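Local coordinates for ribulose bisphosphate carboxylase (Pyrococcus horikoshii, PDB 2D69), which probably catalyses carboxylation of ribulose 1,5-bisphosphate to two molecules of 3-phosphoglycerate, with magnesium as cofactor, in an archaeal pathway of AMP breakdown, at residues D122-Y127 / L298-R303; E128-F133 / W337-P342; E169-A174 / V203-R208; N190-P195 / L224-G229. One frame throughout, in Å; residues are numbered along the deposited sequence.

Contact 1. Residues D122-Y127 / L298-R303; sequences DFHPPY and LAKAAR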
# COMPACT_ATOMS: atom_id res chain seq x y z
N ASP A 122 17.74 -27.26 -33.06
CA ASP A 122 16.64 -26.33 -33.32
C ASP A 122 15.37 -26.89 -32.70
O ASP A 122 15.27 -28.08 -32.43
CB ASP A 122 16.43 -26.18 -34.84
CG ASP A 122 15.78 -24.84 -35.25
OD1 ASP A 122 15.44 -24.01 -34.39
OD2 ASP A 122 15.56 -24.52 -36.45
N PHE A 123 14.38 -26.03 -32.52
CA PHE A 123 13.07 -26.45 -32.09
C PHE A 123 12.04 -25.60 -32.89
O PHE A 123 12.35 -24.50 -33.43
CB PHE A 123 12.93 -26.39 -30.56
CG PHE A 123 12.95 -24.97 -30.01
CD1 PHE A 123 11.80 -24.35 -29.67
CD2 PHE A 123 14.16 -24.30 -29.82
CE1 PHE A 123 11.81 -23.05 -29.14
CE2 PHE A 123 14.17 -22.96 -29.31
CZ PHE A 123 13.01 -22.37 -28.98
N HIS A 124 10.85 -26.15 -33.04
CA HIS A 124 9.80 -25.52 -33.82
C HIS A 124 8.54 -25.51 -32.94
O HIS A 124 7.87 -26.53 -32.79
CB HIS A 124 9.61 -26.26 -35.17
CG HIS A 124 10.90 -26.50 -35.92
ND1 HIS A 124 11.94 -25.60 -35.92
CD2 HIS A 124 11.36 -27.56 -36.62
CE1 HIS A 124 12.97 -26.08 -36.59
NE2 HIS A 124 12.64 -27.27 -37.03
N PRO A 125 8.20 -24.38 -32.35
CA PRO A 125 6.97 -24.31 -31.56
C PRO A 125 5.71 -24.18 -32.40
O PRO A 125 5.67 -23.33 -33.26
CB PRO A 125 7.19 -23.11 -30.65
CG PRO A 125 8.15 -22.17 -31.52
CD PRO A 125 9.00 -23.15 -32.26
N PRO A 126 4.68 -24.98 -32.13
CA PRO A 126 3.40 -24.81 -32.83
C PRO A 126 2.72 -23.52 -32.44
O PRO A 126 3.13 -22.85 -31.47
CB PRO A 126 2.59 -26.03 -32.40
CG PRO A 126 3.22 -26.42 -31.02
CD PRO A 126 4.64 -26.08 -31.15
N TYR A 127 1.71 -23.13 -33.20
CA TYR A 127 1.05 -21.82 -33.00
C TYR A 127 0.53 -21.69 -31.56
O TYR A 127 0.66 -20.64 -30.94
CB TYR A 127 -0.08 -21.61 -34.03
CG TYR A 127 -0.65 -20.20 -33.97
CD1 TYR A 127 -0.05 -19.15 -34.66
CD2 TYR A 127 -1.74 -19.91 -33.20
CE1 TYR A 127 -0.56 -17.87 -34.58
CE2 TYR A 127 -2.21 -18.62 -33.07
CZ TYR A 127 -1.64 -17.62 -33.79
OH TYR A 127 -2.17 -16.36 -33.69
N LEU A 298 19.28 -20.92 -29.04
CA LEU A 298 19.37 -19.88 -28.04
C LEU A 298 18.74 -18.64 -28.57
O LEU A 298 17.94 -18.02 -27.91
CB LEU A 298 20.81 -19.59 -27.73
CG LEU A 298 21.24 -19.08 -26.38
CD1 LEU A 298 22.77 -19.24 -26.25
CD2 LEU A 298 20.86 -17.63 -26.22
N ALA A 299 19.10 -18.29 -29.80
CA ALA A 299 18.59 -17.08 -30.43
C ALA A 299 17.06 -17.14 -30.60
O ALA A 299 16.39 -16.12 -30.53
CB ALA A 299 19.25 -16.87 -31.79
N LYS A 300 16.55 -18.33 -30.90
CA LYS A 300 15.12 -18.51 -31.12
C LYS A 300 14.37 -18.31 -29.81
O LYS A 300 13.35 -17.65 -29.75
CB LYS A 300 14.86 -19.90 -31.71
CG LYS A 300 13.40 -20.27 -31.90
CD LYS A 300 13.25 -21.49 -32.80
CE LYS A 300 13.17 -21.19 -34.30
NZ LYS A 300 13.23 -22.51 -35.12
N ALA A 301 14.84 -18.97 -28.76
CA ALA A 301 14.29 -18.70 -27.43
C ALA A 301 14.32 -17.22 -27.09
O ALA A 301 13.32 -16.66 -26.60
CB ALA A 301 15.03 -19.50 -26.39
N ALA A 302 15.45 -16.55 -27.35
CA ALA A 302 15.58 -15.19 -26.91
C ALA A 302 14.63 -14.29 -27.71
O ALA A 302 14.10 -13.31 -27.15
CB ALA A 302 17.07 -14.71 -27.05
N ARG A 303 14.44 -14.58 -29.01
CA ARG A 303 13.50 -13.82 -29.84
C ARG A 303 12.04 -14.03 -29.38
O ARG A 303 11.23 -13.10 -29.36
CB ARG A 303 13.66 -14.22 -31.30
CG ARG A 303 12.69 -13.51 -32.22
CD ARG A 303 12.99 -13.62 -33.69
NE ARG A 303 11.97 -12.92 -34.43
CZ ARG A 303 11.60 -13.17 -35.68
NH1 ARG A 303 12.21 -14.13 -36.38
NH2 ARG A 303 10.64 -12.44 -36.25
O HOH W 1 14.68 -22.07 -37.75
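Lys300 runs its aliphatic chain beneath the ring of Phe123, the two side chains sliding past each other in opposite directions, and delivers its ammonium to the strand on which that ring stands. Lys300 CD lies over one face, 4.0 Å from the centroid of the Phe123 ring, a CH-pi contact displaced toward the rim. Beyond it the lysine chain bends at chi3 (-88°), which turns NZ back to the backbone: Lys300 NZ donates to Phe123 O at 2.8 Å, nearly in line with the carbonyl, and forms a salt bridge with Asp122 OD1 at 2.8 Å, meeting it on the syn side but tilted 29° from the carboxylate plane. A water bridges Lys300 NZ and Asp122 OD2. The pairing ties strand 115-124 of the N-terminal domain's sheet to helix 295-305 of the alpha/beta barrel. Lysine suits this buried place because its methylenes can lie against an aromatic face while its charge is answered by a carboxylate and a carbonyl. Ala301 N stands at the ring's edge, and Ala301 CB lies 4.4 Å from Phe123 CZ; Leu101 and Phe102 of helix 98-105 pack nearby. His124 brings its ring edge toward the ammonium and bonds through NE2 to Glu29 OE1 on the adjoining strand.

Contact 2. Residues E128-F133 / W337-P342; sequences EYLRHF and WEHIRP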
# COMPACT_ATOMS: atom_id res chain seq x y z
N GLU A 128 -0.01 -22.77 -31.01
CA GLU A 128 -0.65 -22.72 -29.73
C GLU A 128 0.37 -22.67 -28.59
O GLU A 128 -0.00 -22.33 -27.49
CB GLU A 128 -1.66 -23.89 -29.53
CG GLU A 128 -2.98 -23.73 -30.30
CD GLU A 128 -3.79 -22.48 -29.91
OE1 GLU A 128 -4.16 -21.73 -30.84
OE2 GLU A 128 -4.08 -22.28 -28.69
N TYR A 129 1.63 -23.02 -28.87
CA TYR A 129 2.73 -22.73 -27.94
C TYR A 129 3.21 -21.27 -28.08
O TYR A 129 3.34 -20.52 -27.10
CB TYR A 129 3.91 -23.71 -28.17
CG TYR A 129 4.85 -23.70 -27.00
CD1 TYR A 129 4.64 -24.51 -25.90
CD2 TYR A 129 5.90 -22.80 -26.96
CE1 TYR A 129 5.48 -24.41 -24.80
CE2 TYR A 129 6.76 -22.71 -25.88
CZ TYR A 129 6.56 -23.49 -24.81
OH TYR A 129 7.42 -23.31 -23.74
N LEU A 130 3.43 -20.88 -29.31
CA LEU A 130 4.10 -19.63 -29.64
C LEU A 130 3.23 -18.45 -29.29
O LEU A 130 3.74 -17.35 -28.95
CB LEU A 130 4.40 -19.62 -31.15
CG LEU A 130 5.24 -18.45 -31.68
CD1 LEU A 130 6.52 -18.35 -30.94
CD2 LEU A 130 5.52 -18.60 -33.20
N ARG A 131 1.91 -18.64 -29.34
CA ARG A 131 0.98 -17.53 -29.13
C ARG A 131 1.03 -17.00 -27.66
O ARG A 131 0.57 -15.91 -27.38
CB ARG A 131 -0.45 -17.91 -29.52
CG ARG A 131 -1.13 -18.91 -28.55
CD ARG A 131 -2.53 -19.32 -28.96
NE ARG A 131 -3.44 -18.20 -28.82
CZ ARG A 131 -4.58 -18.04 -29.48
NH1 ARG A 131 -4.98 -18.96 -30.34
NH2 ARG A 131 -5.33 -16.97 -29.26
N HIS A 132 1.61 -17.78 -26.75
CA HIS A 132 1.79 -17.35 -25.36
C HIS A 132 3.14 -16.66 -25.11
O HIS A 132 3.57 -16.55 -23.95
CB HIS A 132 1.58 -18.55 -24.43
CG HIS A 132 0.28 -19.24 -24.70
ND1 HIS A 132 -0.93 -18.58 -24.70
CD2 HIS A 132 0.01 -20.53 -25.02
CE1 HIS A 132 -1.89 -19.44 -24.99
NE2 HIS A 132 -1.35 -20.62 -25.19
N PHE A 133 3.81 -16.26 -26.21
CA PHE A 133 4.98 -15.41 -26.18
C PHE A 133 4.68 -14.14 -26.99
O PHE A 133 4.02 -14.19 -28.03
CB PHE A 133 6.18 -16.10 -26.69
CG PHE A 133 6.61 -17.27 -25.81
CD1 PHE A 133 6.00 -18.46 -25.91
CD2 PHE A 133 7.49 -17.07 -24.78
CE1 PHE A 133 6.33 -19.50 -25.05
CE2 PHE A 133 7.85 -18.11 -23.93
CZ PHE A 133 7.27 -19.31 -24.08
N TRP A 337 7.73 -14.45 -38.59
CA TRP A 337 7.48 -15.56 -37.71
C TRP A 337 6.24 -15.25 -36.91
O TRP A 337 6.32 -14.83 -35.75
CB TRP A 337 8.66 -15.77 -36.78
CG TRP A 337 8.61 -17.03 -36.03
CD1 TRP A 337 8.00 -18.16 -36.43
CD2 TRP A 337 9.24 -17.33 -34.78
NE1 TRP A 337 8.19 -19.15 -35.51
CE2 TRP A 337 8.95 -18.67 -34.48
CE3 TRP A 337 10.03 -16.61 -33.88
CZ2 TRP A 337 9.43 -19.32 -33.34
CZ3 TRP A 337 10.50 -17.24 -32.73
CH2 TRP A 337 10.18 -18.60 -32.46
N GLU A 338 5.10 -15.43 -37.56
CA GLU A 338 3.81 -15.07 -37.00
C GLU A 338 3.83 -13.64 -36.45
O GLU A 338 4.26 -12.74 -37.14
CB GLU A 338 3.38 -16.09 -35.94
CG GLU A 338 3.39 -17.57 -36.40
CD GLU A 338 2.25 -17.96 -37.34
OE1 GLU A 338 1.45 -17.13 -37.69
OE2 GLU A 338 2.17 -19.13 -37.74
N HIS A 339 3.36 -13.45 -35.22
CA HIS A 339 3.31 -12.13 -34.54
C HIS A 339 4.67 -11.68 -33.90
O HIS A 339 4.75 -10.55 -33.37
CB HIS A 339 2.26 -12.15 -33.41
CG HIS A 339 2.51 -13.24 -32.40
ND1 HIS A 339 2.36 -14.56 -32.72
CD2 HIS A 339 3.01 -13.20 -31.14
CE1 HIS A 339 2.71 -15.31 -31.68
NE2 HIS A 339 3.11 -14.52 -30.71
N ILE A 340 5.68 -12.56 -33.90
CA ILE A 340 6.96 -12.24 -33.31
C ILE A 340 7.75 -11.25 -34.18
O ILE A 340 8.13 -11.55 -35.31
CB ILE A 340 7.76 -13.46 -33.09
CG1 ILE A 340 6.96 -14.51 -32.28
CG2 ILE A 340 9.06 -13.14 -32.43
CD1 ILE A 340 6.58 -14.14 -30.88
N ARG A 341 7.99 -10.07 -33.66
CA ARG A 341 8.70 -9.03 -34.43
C ARG A 341 10.14 -9.45 -34.73
O ARG A 341 10.74 -10.31 -33.98
CB ARG A 341 8.65 -7.73 -33.65
CG ARG A 341 7.35 -6.92 -33.80
CD ARG A 341 7.29 -5.77 -32.79
NE ARG A 341 5.99 -5.13 -32.66
CZ ARG A 341 4.97 -5.53 -31.88
NH1 ARG A 341 5.04 -6.59 -31.06
NH2 ARG A 341 3.86 -4.84 -31.89
N PRO A 342 10.71 -8.96 -35.83
CA PRO A 342 12.13 -9.30 -36.12
C PRO A 342 13.11 -8.58 -35.16
O PRO A 342 12.83 -7.51 -34.65
CB PRO A 342 12.32 -8.84 -37.57
CG PRO A 342 11.31 -7.71 -37.78
CD PRO A 342 10.13 -8.08 -36.85
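Leu130 opens a type I turn that closes at Phe133, and facing it a type II' turn runs from Trp337 to Ile340, bringing the CA atoms of Arg131 and His339 within 8.0 Å. Leu130 carries the apolar part of the contact. With CG anti to the backbone N (chi1 -174°), it points its branch at the indole: Leu130 CD2 sits over one face, 3.9 Å from the centroid of the Trp337 five-membered ring, while Leu130 CD1 reaches the six-membered ring at Trp337 CZ2, 3.9 Å away. Ile340 CG1 adds its bulk to the same group, 4.1 Å from Leu130 CD1. A branched leucine serves well here, since one methyl can be spent on each ring of the indole.

The polar work is done by His339, whose ring passes Leu130 in the opposite direction and presents its edge to the carbonyls of the first turn. His339 NE2 donates to Phe133 O at 2.8 Å, with the acceptor only 2° from the imidazole plane; a weak, bent bond from His339 NE2 to Leu130 O spans 3.4 Å. One N-H is thus shared between the first and last carbonyls of the turn, the nearer taking the larger part. Glu338 lends only CG to the leucine, its carboxylate pairing with Arg67 of a neighbouring subunit. Behind this patch, Met304 of helix 295-305 packs on Leu130, Phe133 and Trp337, and Phe332 of helix 323-334 meets the indole edge-to-face, so the turn from Leu130 to Phe133 rests on the barrel's outer layer just ahead of strand 344-348.

Contact 3. Residues E169-A174 / V203-R208; sequences EYAEIA and VRKLYR. With SO4 (sulfate ion), chain I.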
# COMPACT_ATOMS: atom_id res chain seq x y z
N GLU A 169 34.85 10.09 -16.01
CA GLU A 169 35.71 9.71 -17.12
C GLU A 169 34.82 9.05 -18.17
O GLU A 169 35.02 9.22 -19.37
CB GLU A 169 36.81 8.76 -16.67
CG GLU A 169 37.88 9.30 -15.72
CD GLU A 169 38.65 8.20 -14.97
OE1 GLU A 169 38.14 7.09 -14.75
OE2 GLU A 169 39.81 8.41 -14.59
N TYR A 170 33.82 8.29 -17.72
CA TYR A 170 32.93 7.61 -18.65
C TYR A 170 32.08 8.65 -19.39
O TYR A 170 31.89 8.52 -20.59
CB TYR A 170 32.03 6.63 -17.93
CG TYR A 170 31.61 5.41 -18.70
CD1 TYR A 170 32.56 4.47 -19.06
CD2 TYR A 170 30.27 5.17 -19.03
CE1 TYR A 170 32.21 3.32 -19.75
CE2 TYR A 170 29.91 3.97 -19.71
CZ TYR A 170 30.91 3.06 -20.06
OH TYR A 170 30.64 1.84 -20.70
N ALA A 171 31.65 9.69 -18.69
CA ALA A 171 30.91 10.79 -19.31
C ALA A 171 31.70 11.44 -20.43
O ALA A 171 31.13 11.86 -21.44
CB ALA A 171 30.52 11.83 -18.28
N GLU A 172 33.00 11.54 -20.25
CA GLU A 172 33.86 12.24 -21.23
C GLU A 172 34.07 11.40 -22.47
O GLU A 172 34.02 11.89 -23.58
CB GLU A 172 35.21 12.67 -20.62
CG GLU A 172 35.02 13.72 -19.53
CD GLU A 172 36.31 14.13 -18.77
OE1 GLU A 172 37.30 13.33 -18.66
OE2 GLU A 172 36.31 15.26 -18.25
N ILE A 173 34.32 10.12 -22.28
CA ILE A 173 34.44 9.27 -23.44
C ILE A 173 33.12 9.16 -24.18
O ILE A 173 33.10 9.24 -25.41
CB ILE A 173 35.11 7.93 -23.11
CG1 ILE A 173 35.33 7.13 -24.38
CG2 ILE A 173 34.38 7.13 -22.06
CD1 ILE A 173 36.27 7.82 -25.35
N ALA A 174 32.00 9.03 -23.45
CA ALA A 174 30.68 8.98 -24.08
C ALA A 174 30.42 10.19 -24.93
O ALA A 174 29.88 10.06 -26.00
CB ALA A 174 29.60 8.88 -23.02
N VAL A 203 23.75 6.45 -14.36
CA VAL A 203 22.53 6.87 -15.08
C VAL A 203 22.25 8.33 -15.00
O VAL A 203 21.92 8.98 -16.00
CB VAL A 203 21.21 6.06 -14.77
CG1 VAL A 203 21.46 4.66 -14.35
CG2 VAL A 203 20.33 6.74 -13.80
N ARG A 204 22.32 8.91 -13.82
CA ARG A 204 22.09 10.36 -13.71
C ARG A 204 23.00 11.13 -14.62
O ARG A 204 22.56 12.07 -15.34
CB ARG A 204 22.27 10.83 -12.29
CG ARG A 204 21.20 10.29 -11.36
CD ARG A 204 21.50 10.67 -9.92
NE ARG A 204 20.72 9.99 -8.94
CZ ARG A 204 21.20 9.51 -7.79
NH1 ARG A 204 22.52 9.55 -7.48
NH2 ARG A 204 20.36 8.93 -6.96
N LYS A 205 24.28 10.79 -14.62
CA LYS A 205 25.21 11.60 -15.42
C LYS A 205 25.10 11.36 -16.91
O LYS A 205 25.04 12.30 -17.68
CB LYS A 205 26.66 11.39 -14.96
CG LYS A 205 27.75 12.18 -15.68
CD LYS A 205 27.62 13.68 -15.47
CE LYS A 205 28.75 14.40 -16.18
NZ LYS A 205 28.70 15.91 -15.94
N LEU A 206 25.08 10.11 -17.34
CA LEU A 206 25.25 9.81 -18.76
C LEU A 206 24.07 10.21 -19.62
O LEU A 206 24.24 10.56 -20.78
CB LEU A 206 25.56 8.33 -18.96
CG LEU A 206 27.03 7.94 -18.93
CD1 LEU A 206 27.68 8.38 -20.19
CD2 LEU A 206 27.73 8.53 -17.68
N TYR A 207 22.88 10.20 -19.04
CA TYR A 207 21.68 10.59 -19.78
C TYR A 207 21.63 12.09 -19.94
O TYR A 207 21.05 12.60 -20.90
CB TYR A 207 20.40 9.97 -19.15
CG TYR A 207 20.32 8.47 -19.46
CD1 TYR A 207 20.74 7.51 -18.56
CD2 TYR A 207 19.91 8.02 -20.75
CE1 TYR A 207 20.71 6.21 -18.89
CE2 TYR A 207 19.88 6.71 -21.08
CZ TYR A 207 20.31 5.80 -20.16
OH TYR A 207 20.31 4.45 -20.41
N ARG A 208 22.21 12.83 -19.01
CA ARG A 208 22.39 14.27 -19.20
C ARG A 208 23.35 14.58 -20.36
O ARG A 208 23.07 15.43 -21.21
CB ARG A 208 22.89 14.95 -17.92
CG ARG A 208 21.90 14.82 -16.75
CD ARG A 208 22.35 15.50 -15.44
NE ARG A 208 22.43 16.94 -15.64
CZ ARG A 208 23.55 17.64 -15.89
NH1 ARG A 208 24.75 17.04 -15.96
NH2 ARG A 208 23.47 18.97 -16.06
S SO4 I . 26.79 17.26 -19.37
O1 SO4 I . 26.84 18.72 -19.38
O2 SO4 I . 27.55 16.74 -20.50
O3 SO4 I . 27.33 16.77 -18.10
O4 SO4 I . 25.40 16.85 -19.48
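Leu206 gives up more surface than any other residue here, wedging its side chain against three residues of helix 169-174. Its CD1 presses on the methyl of Ala174, with Leu206 CD1 and Ala174 CB only 3.5 Å apart, closer than usual for two carbons. The same methyl, Leu206 CD1, lies 4.1 Å from Ala171 CA, and Leu206 CG comes up to the edge of the Tyr170 ring at 4.3 Å from Tyr170 CD2. Two of its three partners are alanines, small enough for the leucine to lie against helix 169-174; the CA atoms of Ala171 and Leu206 are 5.8 Å apart. The two segments run nearly parallel, crossing at -20°, as expected of the first two helices of a TIM barrel; strand 184-186 lies between them in the chain, and its Leu185 touches Tyr170, Ala174 and Leu206 from the barrel side. Ala171 CB turns to the aliphatic part of Lys205, 3.8 Å from Lys205 CE. That lysine bends at chi2 (64°) and is otherwise extended, which lays its methylenes along the alanine while Lys205 NZ goes on beyond the helix pair to donate to O3 of a sulfate ion, probably from the crystallisation liquor, at 2.7 Å, near Glu145 of a neighbouring subunit. The hydroxyl of Tyr170 bonds to Asp187 OD1, next to the predicted magnesium ligand Asp188.

Contact 4. Residues N190-P195 / L224-G229; sequences NFTSFP and LINITG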
# COMPACT_ATOMS: atom_id res chain seq x y z
N ASN A 190 30.98 -7.12 -18.36
CA ASN A 190 31.48 -7.12 -16.97
C ASN A 190 31.17 -5.85 -16.18
O ASN A 190 31.30 -5.85 -14.98
CB ASN A 190 33.02 -7.26 -16.98
CG ASN A 190 33.48 -8.51 -17.70
OD1 ASN A 190 32.67 -9.41 -17.94
ND2 ASN A 190 34.76 -8.58 -18.02
N PHE A 191 30.83 -4.77 -16.87
CA PHE A 191 30.77 -3.45 -16.26
C PHE A 191 29.37 -3.15 -15.75
O PHE A 191 28.50 -2.76 -16.51
CB PHE A 191 31.20 -2.44 -17.30
CG PHE A 191 31.33 -1.04 -16.80
CD1 PHE A 191 30.37 -0.09 -17.11
CD2 PHE A 191 32.46 -0.64 -16.14
CE1 PHE A 191 30.52 1.25 -16.70
CE2 PHE A 191 32.63 0.69 -15.71
CZ PHE A 191 31.65 1.63 -15.99
N THR A 192 29.14 -3.36 -14.45
CA THR A 192 27.79 -3.19 -13.87
C THR A 192 27.73 -1.98 -12.95
O THR A 192 27.29 -0.88 -13.34
CB THR A 192 27.38 -4.45 -13.15
OG1 THR A 192 28.42 -4.91 -12.26
CG2 THR A 192 27.18 -5.58 -14.17
N SER A 193 28.25 -2.17 -11.74
CA SER A 193 28.20 -1.18 -10.70
C SER A 193 29.37 -1.41 -9.78
O SER A 193 29.55 -2.52 -9.33
CB SER A 193 26.90 -1.21 -9.88
OG SER A 193 26.81 0.03 -9.20
N PHE A 194 30.16 -0.35 -9.56
CA PHE A 194 31.32 -0.38 -8.69
C PHE A 194 31.35 0.83 -7.76
O PHE A 194 30.69 1.90 -8.07
CB PHE A 194 32.58 -0.45 -9.56
CG PHE A 194 32.52 -1.52 -10.64
CD1 PHE A 194 32.16 -1.18 -11.94
CD2 PHE A 194 32.79 -2.83 -10.35
CE1 PHE A 194 32.08 -2.17 -12.92
CE2 PHE A 194 32.68 -3.81 -11.31
CZ PHE A 194 32.33 -3.47 -12.61
N PRO A 195 32.18 0.78 -6.71
CA PRO A 195 32.34 1.94 -5.81
C PRO A 195 32.68 3.22 -6.53
O PRO A 195 32.09 4.30 -6.20
CB PRO A 195 33.51 1.54 -4.90
CG PRO A 195 33.58 0.06 -4.96
CD PRO A 195 33.07 -0.33 -6.31
N LEU A 224 23.18 1.38 -24.29
CA LEU A 224 22.97 0.01 -23.97
C LEU A 224 23.64 -0.21 -22.65
O LEU A 224 24.74 -0.77 -22.55
CB LEU A 224 23.57 -0.90 -25.05
CG LEU A 224 23.14 -0.52 -26.47
CD1 LEU A 224 23.90 -1.36 -27.47
CD2 LEU A 224 21.67 -0.65 -26.71
N ILE A 225 22.93 0.21 -21.62
CA ILE A 225 23.44 0.23 -20.26
C ILE A 225 23.23 -1.10 -19.60
O ILE A 225 22.12 -1.64 -19.64
CB ILE A 225 22.76 1.40 -19.49
CG1 ILE A 225 23.37 1.52 -18.08
CG2 ILE A 225 21.24 1.26 -19.41
CD1 ILE A 225 23.18 2.88 -17.51
N ASN A 226 24.30 -1.64 -19.00
CA ASN A 226 24.29 -2.98 -18.42
C ASN A 226 23.61 -3.05 -17.05
O ASN A 226 24.16 -2.62 -16.06
CB ASN A 226 25.71 -3.43 -18.32
CG ASN A 226 25.86 -4.88 -18.01
OD1 ASN A 226 26.98 -5.42 -18.03
ND2 ASN A 226 24.76 -5.56 -17.85
N ILE A 227 22.40 -3.59 -17.01
CA ILE A 227 21.59 -3.74 -15.78
C ILE A 227 21.74 -5.15 -15.18
O ILE A 227 21.10 -5.48 -14.21
CB ILE A 227 20.12 -3.49 -16.04
CG1 ILE A 227 19.51 -4.53 -16.96
CG2 ILE A 227 19.88 -2.07 -16.73
CD1 ILE A 227 17.96 -4.56 -16.88
N THR A 228 22.57 -5.96 -15.79
CA THR A 228 22.76 -7.34 -15.33
C THR A 228 23.09 -7.36 -13.82
O THR A 228 23.87 -6.54 -13.32
CB THR A 228 23.90 -7.97 -16.09
OG1 THR A 228 23.65 -7.93 -17.49
CG2 THR A 228 24.06 -9.44 -15.77
N GLY A 229 22.46 -8.32 -13.13
CA GLY A 229 22.55 -8.52 -11.71
C GLY A 229 21.52 -9.57 -11.23
O GLY A 229 20.73 -10.09 -12.01
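The first torsion of Asn226 (chi1 -168°) swings CG away from its own backbone N and across to 190-195, while that of Thr192 (chi1 50°) sets OG1 between its backbone N and carbonyl carbon and turns the CG2 methyl to face 224-229. Both segments lie in the loops that follow neighbouring strands of the TIM barrel, 184-186 and 222-224, at the C-terminal end of the strands, where Rubisco carries its active site. Asp188 and Glu189, just ahead of Asn190, are predicted ligands of magnesium, and Asn190 N is hydrogen-bonded to Asp188 OD1.

The loops come nearest at Thr192 and Asn226, whose CA atoms are 5.7 Å apart and whose side chains cross at a slant. Asn226 lays its CB on the carbonyl of Phe191, 3.4 Å from Phe191 O, with Asn226 CG following at 3.7 Å from the same oxygen. The Thr192 methyl also touches the asparagine, with Thr192 CG2 4.1 Å from Asn226 CG. A threonine fits such a place because it offers a methyl to one neighbour and a hydroxyl to another: OG1 is taken by Glu94 of a neighbouring subunit, so this corner of the barrel mouth also meets the oligomer interface. The backbone N of Asn226 is held by Asp187 OD2, and Thr228 OG1 accepts from the N of Asp252, which ties the second loop to the end of strand 248-252 and to the residue just after strand 184-186. The methyl of Thr192 ends against the backbone of Thr228, with Thr192 CG2 3.5 Å from Thr228 O.

Contacts 1 and 2 lie side by side, their centres about 9 Å apart, and join the N-terminal part of the chain to the barrel; Pro125 packs on Trp337, and Arg303 NE bonds to the carbonyl of Arg341. Contact 1 is buried and joins a lysine ion pair to methylenes on an aromatic face, whereas contact 2 is partly buried and adds an imidazole bonded to turn carbonyls to leucine-indole packing. Contacts 3 and 4, both buried, belong wholly to the barrel: one joins two of its helices through apolar carbons, the other two loops at its mouth through methyls and carbonyls. They meet where Tyr170 stacks on Phe191, and both touch the same neighbouring subunit.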